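Putative succinylglutamate desuccinylase / aspartoacylase (Shewanella amazonensis, PDB 3FMC) is probably a zinc-dependent hydrolase of the succinylglutamate desuccinylase/aspartoacylase family, thought to act on ester bonds, its substrate not established. Local coordinates at residues V301-V309 with G341-S349; E187-S195 with G260-R268. All blocks are in the same frame, centred on the assembly; numbering follows the deposited sequence.

Following the chain from its N terminus, 187-195 comes first, in the connection between strands 176-184 and 198-202. It meets residues 260-268, the end of helix 251-267, so contact 2 closes a loop of 64 residues inside the catalytic domain. Contact 1 opens only afterwards: 301-309, leaving strand 299-303, returns to strand 341-346 across 31 intervening residues that include strands but no helix. The two loops therefore follow in series, neither nested nor crossed. The centres of contacts 1 and 2 are about 27 Å apart, and the nearest atoms of contacts 1 and 2 about 11 Å. Strand 341-346 also pairs with 176-184, the strand that leads toward contact 2, which ties the C-terminal beta region to the catalytic domain.

Contact 1: V301-V309 with G341-S349; sequences VEYLGKVGV and GVPILHFAS
The hydroxyl of Tyr303 donates to the backbone carbonyl of Ser349, OH to O 2.7 Å, approaching nearly along the C=O axis, with Ser349 O at the ring edge, in the plane of the phenol. The same OH touches Phe347 CB at 3.4 Å. One face of the Tyr303 ring carries the His346 imidazole in an offset stack, centroids 3.8 Å apart and planes only 4° from parallel; Val301 CG1 covers the opposite face. His346 CG sits between its backbone N and carbonyl carbon (chi1 73°), which turns the imidazole toward 301-309 and against one face of the phenol. Its rotation is fixed by His346 ND1, which donates to Phe347 O at 2.7 Å, within the imidazole plane but from above the carbonyl plane. A phenylalanine at Tyr303 would probably leave the Ser349 carbonyl without this donor and the ring without the bond that fixes its far end. Farther along, the type II turn Lys306-Val309 lies against strand 341-346: Gly308 N donates to Pro343 O at 2.7 Å, and Val307 CB packs on Ile344 O at 3.3 Å. Ile344 and Leu345 form a classic beta bulge opposite Lys360. The contact thus joins the four-stranded antiparallel sheet containing 299-303 to strand 341-346, and the bond from His346 ND1 to Phe347 O is consistent with a proton on ND1, leaving the state of NE2 open.

Contact 2: E187-S195 with G260-R268; sequences ERSAAQYFS and GILAYLSHR
Tyr193 and His267 lie face to face, their ring centroids 3.6 Å apart and planes 8° from parallel, while the far face of the phenol has Gln192 CB toward its rim. The two side chains cross at about a right angle, and His267 CB adds a CH-pi contact over the same face of Tyr193. At the edge of the imidazole, in its plane, lies Tyr264 CD1. Over one face of the Tyr264 ring, near the rim, lies Arg268 CG, and over the other the Phe194 edge atoms CE2 and CZ, with Phe194 CZ 3.5 Å from Tyr264 CG. The Phe194 and Tyr264 rings are near parallel but slid apart, so that Tyr264 CB, rather than its ring, sits over the Phe194 face. These rings join the connection 187-195, helical in its torsions over 188-193, to the last two turns of helix 251-267, in the catalytic domain of this family. The CA atoms come closest at Gly260, whose CA is 4.4 Å from Phe194 CA; a CB on this residue would probably run into Ser195 N. Phe194 and Ile261 continue inward onto Leu241 of strand 237-243 and Leu169 of strand 167-174. On the polar side, with CG trans to the main-chain N (chi1 -176°), the Tyr264 ring carries its hydroxyl to Glu187, whose extended chain arrives from the opposite direction. Tyr264 OH donates to Glu187 OE2 in a very short bond of 2.5 Å, the acceptor lying in the phenol plane, and accepts from Arg268 NH1 at 3.0 Å. The salt bridge from Arg268 NH1 to Glu187 OE2 is long, 3.9 Å. Glu187 OE1 is taken by Ser237 OG, and a water donates to Glu187 OE2 at 2.6 Å while also bonding to Ser189 OG and His267 NE2.

Contact 1: V301-V309 with G341-S349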
loop_
_atom_site.group_PDB
_atom_site.type_symbol
_atom_site.label_atom_id
_atom_site.label_comp_id
_atom_site.label_asym_id
_atom_site.label_seq_id
_atom_site.Cartn_x
_atom_site.Cartn_y
_atom_site.Cartn_z
ATOM N N VAL C 301 -7.201 12.467 -16.699
ATOM C CA VAL C 301 -6.965 12.115 -18.081
ATOM C C VAL C 301 -8.024 11.284 -18.759
ATOM O O VAL C 301 -8.489 10.264 -18.223
ATOM C CB VAL C 301 -5.620 11.287 -18.116
ATOM C CG1 VAL C 301 -5.240 10.901 -19.532
ATOM C CG2 VAL C 301 -4.466 12.088 -17.437
ATOM N N GLU C 302 -8.393 11.746 -19.948
ATOM C CA GLU C 302 -9.244 10.994 -20.866
ATOM C C GLU C 302 -8.283 10.521 -21.960
ATOM O O GLU C 302 -7.686 11.335 -22.656
ATOM C CB GLU C 302 -10.352 11.881 -21.430
ATOM C CG GLU C 302 -11.259 11.177 -22.393
ATOM C CD GLU C 302 -12.384 12.089 -22.897
ATOM O OE1 GLU C 302 -12.103 13.251 -23.299
ATOM O OE2 GLU C 302 -13.513 11.609 -22.893
ATOM N N TYR C 303 -8.104 9.217 -22.107
ATOM C CA TYR C 303 -7.107 8.669 -23.049
ATOM C C TYR C 303 -7.721 8.704 -24.444
ATOM O O TYR C 303 -8.783 8.133 -24.655
ATOM C CB TYR C 303 -6.700 7.208 -22.655
ATOM C CG TYR C 303 -5.928 7.233 -21.363
ATOM C CD1 TYR C 303 -4.567 7.504 -21.359
ATOM C CD2 TYR C 303 -6.566 7.090 -20.147
ATOM C CE1 TYR C 303 -3.847 7.592 -20.171
ATOM C CE2 TYR C 303 -5.856 7.182 -18.934
ATOM C CZ TYR C 303 -4.500 7.435 -18.965
ATOM O OH TYR C 303 -3.800 7.589 -17.784
ATOM N N LEU C 304 -7.050 9.367 -25.376
ATOM C CA LEU C 304 -7.545 9.437 -26.779
ATOM C C LEU C 304 -6.779 8.519 -27.715
ATOM O O LEU C 304 -7.362 7.940 -28.624
ATOM C CB LEU C 304 -7.475 10.875 -27.273
ATOM C CG LEU C 304 -8.197 11.925 -26.427
ATOM C CD1 LEU C 304 -7.898 13.351 -26.904
ATOM C CD2 LEU C 304 -9.680 11.656 -26.337
ATOM N N GLY C 305 -5.485 8.380 -27.516
ATOM C CA GLY C 305 -4.635 7.519 -28.366
ATOM C C GLY C 305 -4.964 6.087 -28.030
ATOM O O GLY C 305 -4.786 5.663 -26.890
ATOM N N LYS C 306 -5.465 5.329 -29.013
ATOM C CA LYS C 306 -5.864 3.938 -28.759
ATOM C C LYS C 306 -4.650 3.025 -28.938
ATOM O O LYS C 306 -3.872 3.160 -29.868
ATOM C CB LYS C 306 -7.007 3.503 -29.683
ATOM C CG LYS C 306 -8.239 4.409 -29.505
ATOM C CD LYS C 306 -8.945 4.175 -28.174
ATOM C CE LYS C 306 -10.064 5.141 -27.948
ATOM N NZ LYS C 306 -10.939 4.668 -26.842
ATOM N N VAL C 307 -4.473 2.095 -28.015
ATOM C CA VAL C 307 -3.310 1.226 -28.076
ATOM C C VAL C 307 -3.281 0.362 -29.355
ATOM O O VAL C 307 -4.304 -0.124 -29.795
ATOM C CB VAL C 307 -3.168 0.367 -26.836
ATOM C CG1 VAL C 307 -2.957 1.279 -25.581
ATOM C CG2 VAL C 307 -4.345 -0.585 -26.684
ATOM N N GLY C 308 -2.117 0.271 -29.971
ATOM C CA GLY C 308 -1.939 -0.496 -31.201
ATOM C C GLY C 308 -2.364 0.184 -32.476
ATOM O O GLY C 308 -2.346 -0.461 -33.529
ATOM N N VAL C 309 -2.800 1.447 -32.379
ATOM C CA VAL C 309 -3.278 2.231 -33.539
ATOM C C VAL C 309 -2.247 3.342 -33.824
ATOM O O VAL C 309 -2.014 4.210 -32.977
ATOM C CB VAL C 309 -4.663 2.828 -33.295
ATOM C CG1 VAL C 309 -5.128 3.661 -34.509
ATOM C CG2 VAL C 309 -5.644 1.757 -32.961
ATOM N N GLY C 341 4.228 7.702 -34.133
ATOM C CA GLY C 341 4.539 6.416 -33.562
ATOM C C GLY C 341 3.282 5.647 -33.302
ATOM O O GLY C 341 2.172 6.065 -33.704
ATOM N N VAL C 342 3.462 4.503 -32.637
ATOM C CA VAL C 342 2.361 3.617 -32.268
ATOM C C VAL C 342 2.290 3.474 -30.738
ATOM O O VAL C 342 3.167 2.855 -30.165
ATOM C CB VAL C 342 2.538 2.184 -32.843
ATOM C CG1 VAL C 342 1.326 1.333 -32.474
ATOM C CG2 VAL C 342 2.628 2.216 -34.378
ATOM N N PRO C 343 1.278 4.067 -30.112
ATOM C CA PRO C 343 1.086 3.884 -28.666
ATOM C C PRO C 343 0.808 2.411 -28.396
ATOM O O PRO C 343 -0.077 1.821 -29.046
ATOM C CB PRO C 343 -0.121 4.781 -28.353
ATOM C CG PRO C 343 -0.795 4.970 -29.610
ATOM C CD PRO C 343 0.249 4.953 -30.684
ATOM N N ILE C 344 1.619 1.805 -27.521
ATOM C CA ILE C 344 1.478 0.376 -27.168
ATOM C C ILE C 344 0.644 0.194 -25.911
ATOM O O ILE C 344 -0.197 -0.715 -25.791
ATOM C CB ILE C 344 2.893 -0.285 -26.997
ATOM C CG1 ILE C 344 3.681 -0.239 -28.319
ATOM C CG2 ILE C 344 2.795 -1.701 -26.456
ATOM C CD1 ILE C 344 2.922 -0.850 -29.533
ATOM N N LEU C 345 0.864 1.088 -24.956
ATOM C CA LEU C 345 0.201 0.947 -23.663
ATOM C C LEU C 345 0.098 2.324 -23.019
ATOM O O LEU C 345 0.868 3.242 -23.352
ATOM C CB LEU C 345 1.004 -0.037 -22.771
ATOM C CG LEU C 345 2.475 0.286 -22.455
ATOM C CD1 LEU C 345 2.571 1.257 -21.232
ATOM C CD2 LEU C 345 3.381 -0.903 -22.177
ATOM N N HIS C 346 -0.842 2.435 -22.096
ATOM C CA HIS C 346 -1.016 3.635 -21.312
ATOM C C HIS C 346 -1.337 3.290 -19.855
ATOM O O HIS C 346 -1.751 2.173 -19.503
ATOM C CB HIS C 346 -2.042 4.615 -21.949
ATOM C CG HIS C 346 -3.486 4.200 -21.864
ATOM N ND1 HIS C 346 -4.178 4.085 -20.668
ATOM C CD2 HIS C 346 -4.396 3.968 -22.844
ATOM C CE1 HIS C 346 -5.434 3.769 -20.920
ATOM N NE2 HIS C 346 -5.607 3.722 -22.232
ATOM N N PHE C 347 -1.219 4.322 -19.032
ATOM C CA PHE C 347 -1.412 4.231 -17.593
ATOM C C PHE C 347 -2.804 3.744 -17.308
ATOM O O PHE C 347 -3.784 4.164 -17.958
ATOM C CB PHE C 347 -1.127 5.605 -16.986
ATOM C CG PHE C 347 -1.022 5.618 -15.481
ATOM C CD1 PHE C 347 -0.047 4.892 -14.831
ATOM C CD2 PHE C 347 -1.819 6.497 -14.745
ATOM C CE1 PHE C 347 0.092 4.984 -13.446
ATOM C CE2 PHE C 347 -1.692 6.581 -13.374
ATOM C CZ PHE C 347 -0.743 5.815 -12.734
ATOM N N ALA C 348 -2.921 2.903 -16.274
ATOM C CA ALA C 348 -4.192 2.252 -15.922
ATOM C C ALA C 348 -5.158 3.056 -15.086
ATOM O O ALA C 348 -6.266 2.591 -14.805
ATOM C CB ALA C 348 -3.887 0.909 -15.223
ATOM N N SER C 349 -4.753 4.257 -14.671
ATOM C CA SER C 349 -5.558 5.124 -13.837
ATOM C C SER C 349 -5.765 6.467 -14.587
ATOM O O SER C 349 -4.997 6.811 -15.490
ATOM C CB SER C 349 -4.836 5.357 -12.502
ATOM O OG SER C 349 -5.335 6.501 -11.862
#

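Contact 2: E187-S195 with G260-R268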
loop_
_atom_site.group_PDB
_atom_site.type_symbol
_atom_site.label_atom_id
_atom_site.label_comp_id
_atom_site.label_asym_id
_atom_site.label_seq_id
_atom_site.Cartn_x
_atom_site.Cartn_y
_atom_site.Cartn_z
ATOM N N GLU C 187 17.071 -13.302 -33.567
ATOM C CA GLU C 187 16.000 -14.119 -34.075
ATOM C C GLU C 187 14.793 -13.301 -34.461
ATOM O O GLU C 187 13.670 -13.601 -34.070
ATOM C CB GLU C 187 15.595 -15.250 -33.112
ATOM C CG GLU C 187 14.793 -16.355 -33.829
ATOM C CD GLU C 187 14.264 -17.429 -32.878
ATOM O OE1 GLU C 187 14.768 -17.471 -31.748
ATOM O OE2 GLU C 187 13.351 -18.213 -33.254
ATOM N N ARG C 188 15.041 -12.275 -35.270
ATOM C CA ARG C 188 13.988 -11.429 -35.819
ATOM C C ARG C 188 12.879 -12.234 -36.516
ATOM O O ARG C 188 11.698 -11.877 -36.457
ATOM C CB ARG C 188 14.626 -10.431 -36.777
ATOM C CG ARG C 188 13.608 -9.649 -37.555
ATOM C CD ARG C 188 14.248 -8.530 -38.296
ATOM N NE ARG C 188 13.335 -8.066 -39.317
ATOM C CZ ARG C 188 13.485 -6.934 -39.990
ATOM N NH1 ARG C 188 14.527 -6.146 -39.720
ATOM N NH2 ARG C 188 12.583 -6.603 -40.925
ATOM N N SER C 189 13.232 -13.379 -37.096
ATOM C CA SER C 189 12.245 -14.209 -37.746
ATOM C C SER C 189 11.143 -14.720 -36.844
ATOM O O SER C 189 10.037 -15.026 -37.327
ATOM C CB SER C 189 12.929 -15.406 -38.420
ATOM O OG SER C 189 13.594 -16.212 -37.454
ATOM N N ALA C 190 11.397 -14.819 -35.532
ATOM C CA ALA C 190 10.396 -15.389 -34.636
ATOM C C ALA C 190 9.075 -14.632 -34.681
ATOM O O ALA C 190 8.007 -15.219 -34.514
ATOM C CB ALA C 190 10.937 -15.480 -33.168
ATOM N N ALA C 191 9.148 -13.310 -34.852
ATOM C CA ALA C 191 7.957 -12.477 -34.871
ATOM C C ALA C 191 6.978 -12.862 -35.969
ATOM O O ALA C 191 5.795 -12.686 -35.810
ATOM C CB ALA C 191 8.352 -10.971 -34.973
ATOM N N GLN C 192 7.485 -13.436 -37.056
ATOM C CA GLN C 192 6.647 -13.862 -38.183
ATOM C C GLN C 192 5.703 -15.013 -37.841
ATOM O O GLN C 192 4.735 -15.206 -38.559
ATOM C CB GLN C 192 7.511 -14.261 -39.395
ATOM C CG GLN C 192 8.394 -13.162 -39.951
ATOM C CD GLN C 192 7.605 -11.986 -40.510
ATOM O OE1 GLN C 192 6.619 -12.158 -41.218
ATOM N NE2 GLN C 192 8.053 -10.776 -40.196
ATOM N N TYR C 193 5.941 -15.725 -36.731
ATOM C CA TYR C 193 5.143 -16.920 -36.364
ATOM C C TYR C 193 4.077 -16.673 -35.334
ATOM O O TYR C 193 3.002 -17.301 -35.363
ATOM C CB TYR C 193 6.092 -18.065 -35.971
ATOM C CG TYR C 193 7.035 -18.370 -37.093
ATOM C CD1 TYR C 193 6.629 -19.130 -38.203
ATOM C CD2 TYR C 193 8.299 -17.847 -37.112
ATOM C CE1 TYR C 193 7.480 -19.351 -39.270
ATOM C CE2 TYR C 193 9.158 -18.076 -38.165
ATOM C CZ TYR C 193 8.747 -18.832 -39.241
ATOM O OH TYR C 193 9.659 -19.026 -40.269
ATOM N N PHE C 194 4.339 -15.753 -34.400
ATOM C CA PHE C 194 3.343 -15.403 -33.403
ATOM C C PHE C 194 2.250 -14.501 -34.030
ATOM O O PHE C 194 2.425 -14.016 -35.149
ATOM C CB PHE C 194 4.003 -14.709 -32.194
ATOM C CG PHE C 194 5.003 -15.579 -31.468
ATOM C CD1 PHE C 194 4.594 -16.445 -30.463
ATOM C CD2 PHE C 194 6.341 -15.534 -31.785
ATOM C CE1 PHE C 194 5.517 -17.252 -29.808
ATOM C CE2 PHE C 194 7.268 -16.326 -31.110
ATOM C CZ PHE C 194 6.850 -17.168 -30.121
ATOM N N SER C 195 1.142 -14.348 -33.313
ATOM C CA SER C 195 -0.005 -13.512 -33.699
ATOM C C SER C 195 0.050 -12.166 -32.928
ATOM O O SER C 195 -0.895 -11.774 -32.218
ATOM C CB SER C 195 -1.292 -14.261 -33.384
ATOM O OG SER C 195 -1.308 -15.485 -34.117
ATOM N N GLY C 260 -1.067 -18.771 -31.848
ATOM C CA GLY C 260 0.178 -18.194 -32.345
ATOM C C GLY C 260 1.412 -18.900 -31.821
ATOM O O GLY C 260 2.346 -19.152 -32.549
ATOM N N ILE C 261 1.434 -19.187 -30.521
ATOM C CA ILE C 261 2.533 -19.927 -29.916
ATOM C C ILE C 261 2.670 -21.269 -30.641
ATOM O O ILE C 261 3.772 -21.675 -30.984
ATOM C CB ILE C 261 2.295 -20.142 -28.420
ATOM C CG1 ILE C 261 2.367 -18.780 -27.687
ATOM C CG2 ILE C 261 3.328 -21.129 -27.843
ATOM C CD1 ILE C 261 2.022 -18.804 -26.201
ATOM N N LEU C 262 1.562 -21.934 -30.894
ATOM C CA LEU C 262 1.623 -23.219 -31.641
ATOM C C LEU C 262 2.281 -23.070 -33.005
ATOM O O LEU C 262 3.034 -23.963 -33.423
ATOM C CB LEU C 262 0.250 -23.848 -31.775
ATOM C CG LEU C 262 -0.404 -24.600 -30.625
ATOM C CD1 LEU C 262 -1.845 -24.962 -31.083
ATOM C CD2 LEU C 262 0.402 -25.831 -30.284
ATOM N N ALA C 263 1.986 -21.986 -33.727
ATOM C CA ALA C 263 2.659 -21.754 -35.033
ATOM C C ALA C 263 4.197 -21.714 -34.857
ATOM O O ALA C 263 4.950 -22.257 -35.675
ATOM C CB ALA C 263 2.144 -20.473 -35.705
ATOM N N TYR C 264 4.699 -21.041 -33.795
ATOM C CA TYR C 264 6.112 -20.990 -33.525
ATOM C C TYR C 264 6.643 -22.386 -33.206
ATOM O O TYR C 264 7.684 -22.779 -33.686
ATOM C CB TYR C 264 6.449 -20.009 -32.372
ATOM C CG TYR C 264 7.923 -19.871 -32.138
ATOM C CD1 TYR C 264 8.729 -19.206 -33.037
ATOM C CD2 TYR C 264 8.527 -20.403 -30.992
ATOM C CE1 TYR C 264 10.074 -19.101 -32.854
ATOM C CE2 TYR C 264 9.888 -20.286 -30.800
ATOM C CZ TYR C 264 10.660 -19.616 -31.715
ATOM O OH TYR C 264 12.030 -19.477 -31.553
ATOM N N LEU C 265 5.902 -23.122 -32.390
ATOM C CA LEU C 265 6.313 -24.488 -32.005
ATOM C C LEU C 265 6.372 -25.420 -33.240
ATOM O O LEU C 265 7.275 -26.238 -33.341
ATOM C CB LEU C 265 5.351 -25.015 -30.942
ATOM C CG LEU C 265 5.326 -24.262 -29.600
ATOM C CD1 LEU C 265 4.473 -24.993 -28.564
ATOM C CD2 LEU C 265 6.730 -24.007 -29.116
ATOM N N SER C 266 5.404 -25.303 -34.148
ATOM C CA SER C 266 5.440 -26.080 -35.417
ATOM C C SER C 266 6.689 -25.678 -36.225
ATOM O O SER C 266 7.481 -26.513 -36.666
ATOM C CB SER C 266 4.141 -25.851 -36.202
ATOM O OG SER C 266 4.199 -26.463 -37.467
ATOM N N HIS C 267 6.872 -24.370 -36.406
ATOM C CA HIS C 267 8.079 -23.844 -37.045
ATOM C C HIS C 267 9.392 -24.410 -36.496
ATOM O O HIS C 267 10.304 -24.751 -37.257
ATOM C CB HIS C 267 8.039 -22.297 -37.039
ATOM C CG HIS C 267 9.375 -21.644 -37.212
ATOM N ND1 HIS C 267 10.113 -21.731 -38.372
ATOM C CD2 HIS C 267 10.066 -20.822 -36.387
ATOM C CE1 HIS C 267 11.232 -21.045 -38.226
ATOM N NE2 HIS C 267 11.222 -20.472 -37.029
ATOM N N ARG C 268 9.517 -24.510 -35.166
ATOM C CA ARG C 268 10.725 -25.024 -34.530
ATOM C C ARG C 268 10.777 -26.538 -34.376
ATOM O O ARG C 268 11.741 -27.073 -33.846
ATOM C CB ARG C 268 10.887 -24.377 -33.148
ATOM C CG ARG C 268 11.052 -22.843 -33.179
ATOM C CD ARG C 268 12.302 -22.466 -33.879
ATOM N NE ARG C 268 13.434 -23.231 -33.371
ATOM C CZ ARG C 268 14.171 -22.868 -32.324
ATOM N NH1 ARG C 268 13.928 -21.734 -31.681
ATOM N NH2 ARG C 268 15.178 -23.620 -31.952
HETATM O O HOH W 1 12.509 -18.110 -35.764
#